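U4/U6 snRNA-associated-splicing factor PRP24 (Saccharomyces cerevisiae, PDB 4N0T) binds U6 snRNA and anneals it with U4 snRNA, serving as a recycling factor of the yeast spliceosome. Local coordinates at residues K276-S288 / V349-Y361. Residues are numbered along the deposited sequence; the frame is centred on the assembly and turned at random.
Sequences KELETLICLFPLS and VIRSGTINDMKRY. With SO4 (sulfate ion), chain C.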
ATOM      1  N   LYS A 276     -11.708  27.327  12.711  1.00 43.01           N
ATOM      2  CA  LYS A 276     -10.551  27.857  11.987  1.00 43.72           C
ATOM      3  C   LYS A 276      -9.863  26.724  11.230  1.00 41.69           C
ATOM      4  O   LYS A 276      -9.388  26.912  10.106  1.00 44.14           O
ATOM      5  CB  LYS A 276      -9.518  28.508  12.913  1.00 52.55           C
ATOM      6  CG  LYS A 276     -10.035  29.224  14.155  1.00 62.75           C
ATOM      7  CD  LYS A 276      -8.829  29.693  14.979  1.00 66.63           C
ATOM      8  CE  LYS A 276      -9.098  29.724  16.479  1.00 67.18           C
ATOM      9  NZ  LYS A 276      -9.752  30.985  16.923  1.00 65.40           N
ATOM     10  N   GLU A 277      -9.803  25.550  11.855  1.00 37.19           N
ATOM     11  CA  GLU A 277      -9.155  24.398  11.239  1.00 39.57           C
ATOM     12  C   GLU A 277     -10.032  23.789  10.146  1.00 31.77           C
ATOM     13  O   GLU A 277      -9.559  23.515   9.042  1.00 33.90           O
ATOM     14  CB  GLU A 277      -8.812  23.331  12.288  1.00 41.98           C
ATOM     15  CG  GLU A 277      -8.061  22.134  11.708  1.00 42.26           C
ATOM     16  CD  GLU A 277      -7.609  21.132  12.760  1.00 41.17           C
ATOM     17  OE1 GLU A 277      -6.515  20.554  12.582  1.00 41.30           O
ATOM     18  OE2 GLU A 277      -8.345  20.909  13.749  1.00 41.01           O
ATOM     19  N   LEU A 278     -11.307  23.587  10.463  1.00 29.00           N
ATOM     20  CA  LEU A 278     -12.225  22.905   9.554  1.00 30.75           C
ATOM     21  C   LEU A 278     -12.429  23.674   8.252  1.00 34.69           C
ATOM     22  O   LEU A 278     -12.646  23.080   7.191  1.00 29.00           O
ATOM     23  CB  LEU A 278     -13.574  22.647  10.241  1.00 32.41           C
ATOM     24  CG  LEU A 278     -13.577  21.585  11.348  1.00 37.04           C
ATOM     25  CD1 LEU A 278     -14.979  21.328  11.883  1.00 42.12           C
ATOM     26  CD2 LEU A 278     -12.946  20.276  10.879  1.00 33.96           C
ATOM     27  N   GLU A 279     -12.360  24.997   8.328  1.00 34.28           N
ATOM     28  CA  GLU A 279     -12.638  25.805   7.148  1.00 36.96           C
ATOM     29  C   GLU A 279     -11.466  25.809   6.163  1.00 30.63           C
ATOM     30  O   GLU A 279     -11.598  26.312   5.052  1.00 32.37           O
ATOM     31  CB  GLU A 279     -13.063  27.227   7.539  1.00 43.73           C
ATOM     32  CG  GLU A 279     -11.971  28.084   8.155  1.00 55.32           C
ATOM     33  CD  GLU A 279     -12.489  29.452   8.572  1.00 62.51           C
ATOM     34  OE1 GLU A 279     -13.714  29.578   8.804  1.00 62.72           O
ATOM     35  OE2 GLU A 279     -11.675  30.399   8.659  1.00 64.25           O
ATOM     36  N   THR A 280     -10.332  25.230   6.558  1.00 27.01           N
ATOM     37  CA  THR A 280      -9.182  25.132   5.655  1.00 28.05           C
ATOM     38  C   THR A 280      -9.134  23.795   4.900  1.00 22.12           C
ATOM     39  O   THR A 280      -8.238  23.576   4.077  1.00 23.53           O
ATOM     40  CB  THR A 280      -7.840  25.313   6.388  1.00 34.23           C
ATOM     41  OG1 THR A 280      -7.610  24.201   7.263  1.00 28.56           O
ATOM     42  CG2 THR A 280      -7.826  26.612   7.189  1.00 40.28           C
ATOM     43  N   LEU A 281     -10.075  22.901   5.190  1.00 22.10           N
ATOM     44  CA  LEU A 281     -10.058  21.581   4.545  1.00 22.69           C
ATOM     45  C   LEU A 281     -11.306  21.276   3.722  1.00 22.51           C
ATOM     46  O   LEU A 281     -12.376  21.858   3.936  1.00 21.80           O
ATOM     47  CB  LEU A 281      -9.828  20.469   5.576  1.00 23.49           C
ATOM     48  CG  LEU A 281     -10.884  20.189   6.657  1.00 22.36           C
ATOM     49  CD1 LEU A 281     -11.980  19.251   6.154  1.00 26.88           C
ATOM     50  CD2 LEU A 281     -10.234  19.604   7.908  1.00 22.52           C
ATOM     51  N   ILE A 282     -11.167  20.339   2.790  1.00 20.10           N
ATOM     52  CA  ILE A 282     -12.319  19.771   2.104  1.00 20.93           C
ATOM     53  C   ILE A 282     -12.154  18.257   2.062  1.00 19.82           C
ATOM     54  O   ILE A 282     -11.057  17.740   2.280  1.00 21.97           O
ATOM     55  CB  ILE A 282     -12.456  20.280   0.649  1.00 23.58           C
ATOM     56  CG1 ILE A 282     -11.346  19.696  -0.230  1.00 23.22           C
ATOM     57  CG2 ILE A 282     -12.470  21.814   0.594  1.00 27.15           C
ATOM     58  CD1 ILE A 282     -11.485  20.073  -1.703  1.00 24.32           C
ATOM     59  N   CYS A 283     -13.245  17.548   1.798  1.00 16.81           N
ATOM     60  CA  CYS A 283     -13.172  16.114   1.595  1.00 14.62           C
ATOM     61  C   CYS A 283     -13.489  15.816   0.149  1.00 18.52           C
ATOM     62  O   CYS A 283     -14.306  16.507  -0.465  1.00 20.23           O
ATOM     63  CB  CYS A 283     -14.193  15.398   2.472  1.00 14.59           C
ATOM     64  SG  CYS A 283     -13.797  15.511   4.235  1.00 20.44           S
ATOM     65  N   LEU A 284     -12.832  14.797  -0.391  1.00 16.37           N
ATOM     66  CA  LEU A 284     -13.163  14.264  -1.711  1.00 15.64           C
ATOM     67  C   LEU A 284     -13.679  12.843  -1.529  1.00 19.97           C
ATOM     68  O   LEU A 284     -13.122  12.073  -0.757  1.00 16.69           O
ATOM     69  CB  LEU A 284     -11.917  14.237  -2.599  1.00 15.22           C
ATOM     70  CG  LEU A 284     -11.281  15.589  -2.923  1.00 19.94           C
ATOM     71  CD1 LEU A 284     -10.134  15.398  -3.910  1.00 21.95           C
ATOM     72  CD2 LEU A 284     -12.325  16.574  -3.508  1.00 20.73           C
ATOM     73  N   PHE A 285     -14.747  12.488  -2.236  1.00 14.33           N
ATOM     74  CA  PHE A 285     -15.362  11.174  -2.073  1.00 12.39           C
ATOM     75  C   PHE A 285     -16.327  10.971  -3.239  1.00 16.13           C
ATOM     76  O   PHE A 285     -16.741  11.957  -3.845  1.00 18.49           O
ATOM     77  CB  PHE A 285     -16.129  11.129  -0.745  1.00 14.71           C
ATOM     78  CG  PHE A 285     -17.085  12.278  -0.547  1.00 17.61           C
ATOM     79  CD1 PHE A 285     -16.644  13.488  -0.032  1.00 16.35           C
ATOM     80  CD2 PHE A 285     -18.435  12.139  -0.866  1.00 19.53           C
ATOM     81  CE1 PHE A 285     -17.517  14.548   0.162  1.00 21.42           C
ATOM     82  CE2 PHE A 285     -19.309  13.190  -0.670  1.00 19.67           C
ATOM     83  CZ  PHE A 285     -18.858  14.392  -0.160  1.00 20.05           C
ATOM     84  N   PRO A 286     -16.651   9.713  -3.581  1.00 18.31           N
ATOM     85  CA  PRO A 286     -16.042   8.475  -3.071  1.00 19.13           C
ATOM     86  C   PRO A 286     -14.771   8.154  -3.850  1.00 20.63           C
ATOM     87  O   PRO A 286     -14.679   8.449  -5.050  1.00 20.01           O
ATOM     88  CB  PRO A 286     -17.109   7.426  -3.373  1.00 21.17           C
ATOM     89  CG  PRO A 286     -17.701   7.913  -4.687  1.00 21.58           C
ATOM     90  CD  PRO A 286     -17.701   9.430  -4.591  1.00 18.92           C
ATOM     91  N   LEU A 287     -13.806   7.545  -3.168  1.00 19.10           N
ATOM     92  CA  LEU A 287     -12.522   7.183  -3.751  1.00 17.05           C
ATOM     93  C   LEU A 287     -12.246   5.710  -3.449  1.00 17.49           C
ATOM     94  O   LEU A 287     -12.644   5.194  -2.393  1.00 16.36           O
ATOM     95  CB  LEU A 287     -11.397   8.015  -3.107  1.00 17.82           C
ATOM     96  CG  LEU A 287     -11.429   9.534  -3.296  1.00 20.12           C
ATOM     97  CD1 LEU A 287     -10.337  10.237  -2.477  1.00 21.48           C
ATOM     98  CD2 LEU A 287     -11.252   9.838  -4.766  1.00 24.16           C
ATOM     99  N   SER A 288     -11.549   5.047  -4.370  1.00 16.35           N
ATOM    100  CA  SER A 288     -11.047   3.695  -4.148  1.00 17.56           C
ATOM    101  C   SER A 288     -10.065   3.661  -2.981  1.00 13.51           C
ATOM    102  O   SER A 288      -9.246   4.564  -2.833  1.00 14.64           O
ATOM    103  CB  SER A 288     -10.308   3.208  -5.393  1.00 17.61           C
ATOM    104  OG  SER A 288      -9.523   2.068  -5.102  1.00 18.18           O
ATOM    105  N   VAL A 349     -16.619  10.347 -11.568  1.00 25.45           N
ATOM    106  CA  VAL A 349     -16.964  11.649 -11.010  1.00 23.16           C
ATOM    107  C   VAL A 349     -16.790  11.609  -9.488  1.00 23.87           C
ATOM    108  O   VAL A 349     -17.174  10.635  -8.838  1.00 29.10           O
ATOM    109  CB  VAL A 349     -18.399  12.056 -11.391  1.00 30.82           C
ATOM    110  CG1 VAL A 349     -18.784  13.369 -10.735  1.00 31.78           C
ATOM    111  CG2 VAL A 349     -18.520  12.171 -12.906  1.00 36.45           C
ATOM    112  N   ILE A 350     -16.181  12.648  -8.926  1.00 18.96           N
ATOM    113  CA  ILE A 350     -16.025  12.731  -7.482  1.00 19.78           C
ATOM    114  C   ILE A 350     -16.770  13.946  -6.961  1.00 22.46           C
ATOM    115  O   ILE A 350     -17.048  14.897  -7.715  1.00 24.84           O
ATOM    116  CB  ILE A 350     -14.546  12.848  -7.068  1.00 22.73           C
ATOM    117  CG1 ILE A 350     -13.886  14.009  -7.814  1.00 20.40           C
ATOM    118  CG2 ILE A 350     -13.812  11.541  -7.314  1.00 25.96           C
ATOM    119  CD1 ILE A 350     -12.458  14.337  -7.339  1.00 30.27           C
ATOM    120  N   ARG A 351     -17.094  13.907  -5.676  1.00 17.81           N
ATOM    121  CA  ARG A 351     -17.770  15.003  -5.008  1.00 18.60           C
ATOM    122  C   ARG A 351     -16.811  15.650  -4.020  1.00 23.17           C
ATOM    123  O   ARG A 351     -15.843  15.021  -3.574  1.00 19.22           O
ATOM    124  CB  ARG A 351     -18.983  14.470  -4.236  1.00 23.66           C
ATOM    125  CG  ARG A 351     -19.908  13.604  -5.080  1.00 27.27           C
ATOM    126  CD  ARG A 351     -21.076  13.076  -4.259  1.00 34.74           C
ATOM    127  NE  ARG A 351     -22.185  12.685  -5.126  1.00 45.13           N
ATOM    128  CZ  ARG A 351     -23.459  12.993  -4.905  1.00 40.91           C
ATOM    129  NH1 ARG A 351     -23.808  13.698  -3.831  1.00 36.51           N
ATOM    130  NH2 ARG A 351     -24.382  12.584  -5.762  1.00 44.71           N
ATOM    131  N   SER A 352     -17.081  16.905  -3.686  1.00 19.88           N
ATOM    132  CA  SER A 352     -16.361  17.590  -2.624  1.00 20.81           C
ATOM    133  C   SER A 352     -17.373  17.987  -1.561  1.00 24.33           C
ATOM    134  O   SER A 352     -18.574  18.078  -1.837  1.00 24.13           O
ATOM    135  CB  SER A 352     -15.652  18.826  -3.165  1.00 22.78           C
ATOM    136  OG  SER A 352     -16.608  19.803  -3.572  1.00 24.17           O
ATOM    137  N   GLY A 353     -16.909  18.225  -0.341  1.00 19.63           N
ATOM    138  CA  GLY A 353     -17.832  18.587   0.717  1.00 22.09           C
ATOM    139  C   GLY A 353     -17.106  18.658   2.034  1.00 23.40           C
ATOM    140  O   GLY A 353     -15.888  18.467   2.081  1.00 20.86           O
ATOM    141  N   THR A 354     -17.846  18.938   3.100  1.00 20.65           N
ATOM    142  CA  THR A 354     -17.275  18.923   4.438  1.00 22.62           C
ATOM    143  C   THR A 354     -17.120  17.487   4.904  1.00 17.10           C
ATOM    144  O   THR A 354     -17.579  16.549   4.232  1.00 16.37           O
ATOM    145  CB  THR A 354     -18.209  19.617   5.430  1.00 23.44           C
ATOM    146  OG1 THR A 354     -19.426  18.869   5.513  1.00 21.74           O
ATOM    147  CG2 THR A 354     -18.507  21.040   4.982  1.00 29.89           C
ATOM    148  N   ILE A 355     -16.487  17.311   6.067  1.00 18.42           N
ATOM    149  CA  ILE A 355     -16.435  15.991   6.676  1.00 17.28           C
ATOM    150  C   ILE A 355     -17.838  15.406   6.834  1.00 18.66           C
ATOM    151  O   ILE A 355     -18.074  14.253   6.494  1.00 17.18           O
ATOM    152  CB  ILE A 355     -15.691  16.020   8.038  1.00 16.03           C
ATOM    153  CG1 ILE A 355     -14.201  16.266   7.791  1.00 23.38           C
ATOM    154  CG2 ILE A 355     -15.907  14.709   8.799  1.00 20.90           C
ATOM    155  CD1 ILE A 355     -13.412  16.629   9.047  1.00 23.35           C
ATOM    156  N   ASN A 356     -18.784  16.203   7.326  1.00 22.40           N
ATOM    157  CA  ASN A 356     -20.135  15.687   7.522  1.00 20.34           C
ATOM    158  C   ASN A 356     -20.849  15.347   6.206  1.00 20.95           C
ATOM    159  O   ASN A 356     -21.644  14.400   6.160  1.00 23.30           O
ATOM    160  CB  ASN A 356     -20.973  16.632   8.400  1.00 23.11           C
ATOM    161  CG  ASN A 356     -20.546  16.607   9.860  1.00 28.34           C
ATOM    162  OD1 ASN A 356     -19.904  15.662  10.314  1.00 31.75           O
ATOM    163  ND2 ASN A 356     -20.903  17.654  10.603  1.00 31.50           N
ATOM    164  N   ASP A 357     -20.544  16.089   5.142  1.00 21.55           N
ATOM    165  CA  ASP A 357     -21.070  15.763   3.808  1.00 18.80           C
ATOM    166  C   ASP A 357     -20.564  14.393   3.369  1.00 21.45           C
ATOM    167  O   ASP A 357     -21.309  13.563   2.837  1.00 21.82           O
ATOM    168  CB  ASP A 357     -20.611  16.793   2.764  1.00 21.45           C
ATOM    169  CG  ASP A 357     -21.307  18.135   2.894  1.00 26.71           C
ATOM    170  OD1 ASP A 357     -22.450  18.193   3.410  1.00 29.35           O
ATOM    171  OD2 ASP A 357     -20.696  19.139   2.466  1.00 24.76           O
ATOM    172  N   MET A 358     -19.270  14.174   3.569  1.00 19.19           N
ATOM    173  CA  MET A 358     -18.656  12.901   3.228  1.00 16.23           C
ATOM    174  C   MET A 358     -19.325  11.766   3.994  1.00 15.85           C
ATOM    175  O   MET A 358     -19.648  10.731   3.419  1.00 17.19           O
ATOM    176  CB  MET A 358     -17.157  12.948   3.541  1.00 15.88           C
ATOM    177  CG  MET A 358     -16.457  11.610   3.335  1.00 18.29           C
ATOM    178  SD  MET A 358     -14.682  11.713   3.726  1.00 19.65           S
ATOM    179  CE  MET A 358     -14.737  12.172   5.457  1.00 20.31           C
ATOM    180  N   LYS A 359     -19.550  11.973   5.290  1.00 18.43           N
ATOM    181  CA  LYS A 359     -20.187  10.955   6.125  1.00 19.39           C
ATOM    182  C   LYS A 359     -21.629  10.700   5.692  1.00 20.83           C
ATOM    183  O   LYS A 359     -22.060   9.549   5.595  1.00 23.80           O
ATOM    184  CB  LYS A 359     -20.163  11.369   7.600  1.00 20.76           C
ATOM    185  CG  LYS A 359     -18.772  11.371   8.222  1.00 24.79           C
ATOM    186  CD  LYS A 359     -18.862  11.665   9.714  1.00 28.45           C
ATOM    187  CE  LYS A 359     -17.501  11.604  10.370  1.00 35.89           C
ATOM    188  NZ  LYS A 359     -17.610  11.723  11.858  1.00 39.00           N
ATOM    189  N   ARG A 360     -22.371  11.775   5.437  1.00 22.42           N
ATOM    190  CA  ARG A 360     -23.764  11.636   4.993  1.00 25.14           C
ATOM    191  C   ARG A 360     -23.866  10.858   3.685  1.00 24.31           C
ATOM    192  O   ARG A 360     -24.713   9.968   3.540  1.00 26.84           O
ATOM    193  CB  ARG A 360     -24.450  13.003   4.870  1.00 26.79           C
ATOM    194  CG  ARG A 360     -24.912  13.579   6.214  1.00 27.65           C
ATOM    195  CD  ARG A 360     -25.732  14.863   6.039  1.00 27.48           C
ATOM    196  NE  ARG A 360     -24.916  15.990   5.595  1.00 28.20           N
ATOM    197  CZ  ARG A 360     -24.355  16.869   6.417  1.00 25.14           C
ATOM    198  NH1 ARG A 360     -24.532  16.767   7.732  1.00 29.08           N
ATOM    199  NH2 ARG A 360     -23.618  17.857   5.928  1.00 27.88           N
ATOM    200  N   TYR A 361     -22.986  11.175   2.741  1.00 21.82           N
ATOM    201  CA  TYR A 361     -22.965  10.461   1.470  1.00 20.80           C
ATOM    202  C   TYR A 361     -22.688   8.982   1.681  1.00 24.55           C
ATOM    203  O   TYR A 361     -23.361   8.126   1.104  1.00 22.83           O
ATOM    204  CB  TYR A 361     -21.938  11.066   0.503  1.00 20.18           C
ATOM    205  CG  TYR A 361     -21.927  10.375  -0.840  1.00 21.44           C
ATOM    206  CD1 TYR A 361     -22.882  10.679  -1.807  1.00 25.49           C
ATOM    207  CD2 TYR A 361     -20.983   9.398  -1.136  1.00 19.94           C
ATOM    208  CE1 TYR A 361     -22.881  10.034  -3.038  1.00 26.66           C
ATOM    209  CE2 TYR A 361     -20.969   8.755  -2.354  1.00 24.99           C
ATOM    210  CZ  TYR A 361     -21.924   9.074  -3.306  1.00 30.61           C
ATOM    211  OH  TYR A 361     -21.915   8.429  -4.523  1.00 29.37           O
TER
HETATM  212  S   SO4 C 501     -22.245  20.247   8.180  1.00 58.72           S
HETATM  213  O1  SO4 C 501     -20.947  20.349   8.842  1.00 56.73           O
HETATM  214  O2  SO4 C 501     -23.143  19.396   8.971  1.00 53.02           O
HETATM  215  O3  SO4 C 501     -22.825  21.581   8.038  1.00 62.67           O
HETATM  216  O4  SO4 C 501     -22.046  19.688   6.846  1.00 54.34           O
HETATM  217  O   HOH W   1     -15.301   8.606  -7.526  1.00 33.40           O
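Phe285 has CG between its own backbone N and carbonyl carbon (chi1 51°), which lays the ring beneath helix 355-361, while Met358 has CG anti to its nitrogen (175°), which runs CG along the ring beside Phe285 CD1 and carries SD and CE on toward Cys283. The helix itself sets Met358 CA over the centre of one face, 3.7 Å from the centroid of the Phe285 ring. Arg351 CB covers the opposite face nearer the rim, a second CH-pi contact, so the phenyl group is clamped between helix and neighbouring strand. Tyr361 closes in obliquely, its CB 3.6 Å from Phe285 CE2, and its ring carries Arg351 CD over one face. With an alanine at Phe285, the space between strand and helix is likely to be left unfilled, and Met358, Tyr361 and Arg351 would lose the ring they share. Farther along, Cys283 SG lies 3.6 Å from Ile355 CA and also touches Met358 CE.

The strands beneath run antiparallel. Cys283 N donates to Gly353 O at 2.8 Å, and Phe285 and Arg351 exchange two backbone bonds, the shorter from Arg351 N to Phe285 O (2.7 Å). Gly353 passes close beside the ring, near Phe285 CE1, where a side chain would collide with Asp357 CB. On the other sheet face Leu284 CD2 meets Ser352 CB, whose hydroxyl bonds Leu337 O of helix 330-340. Thr354 and Asp357 form a capping box.

Helix 355-361 lies along strand 281-285 (20°), covering the sheet face an RRM normally uses for RNA, consistent with an occluded RNA-recognition motif.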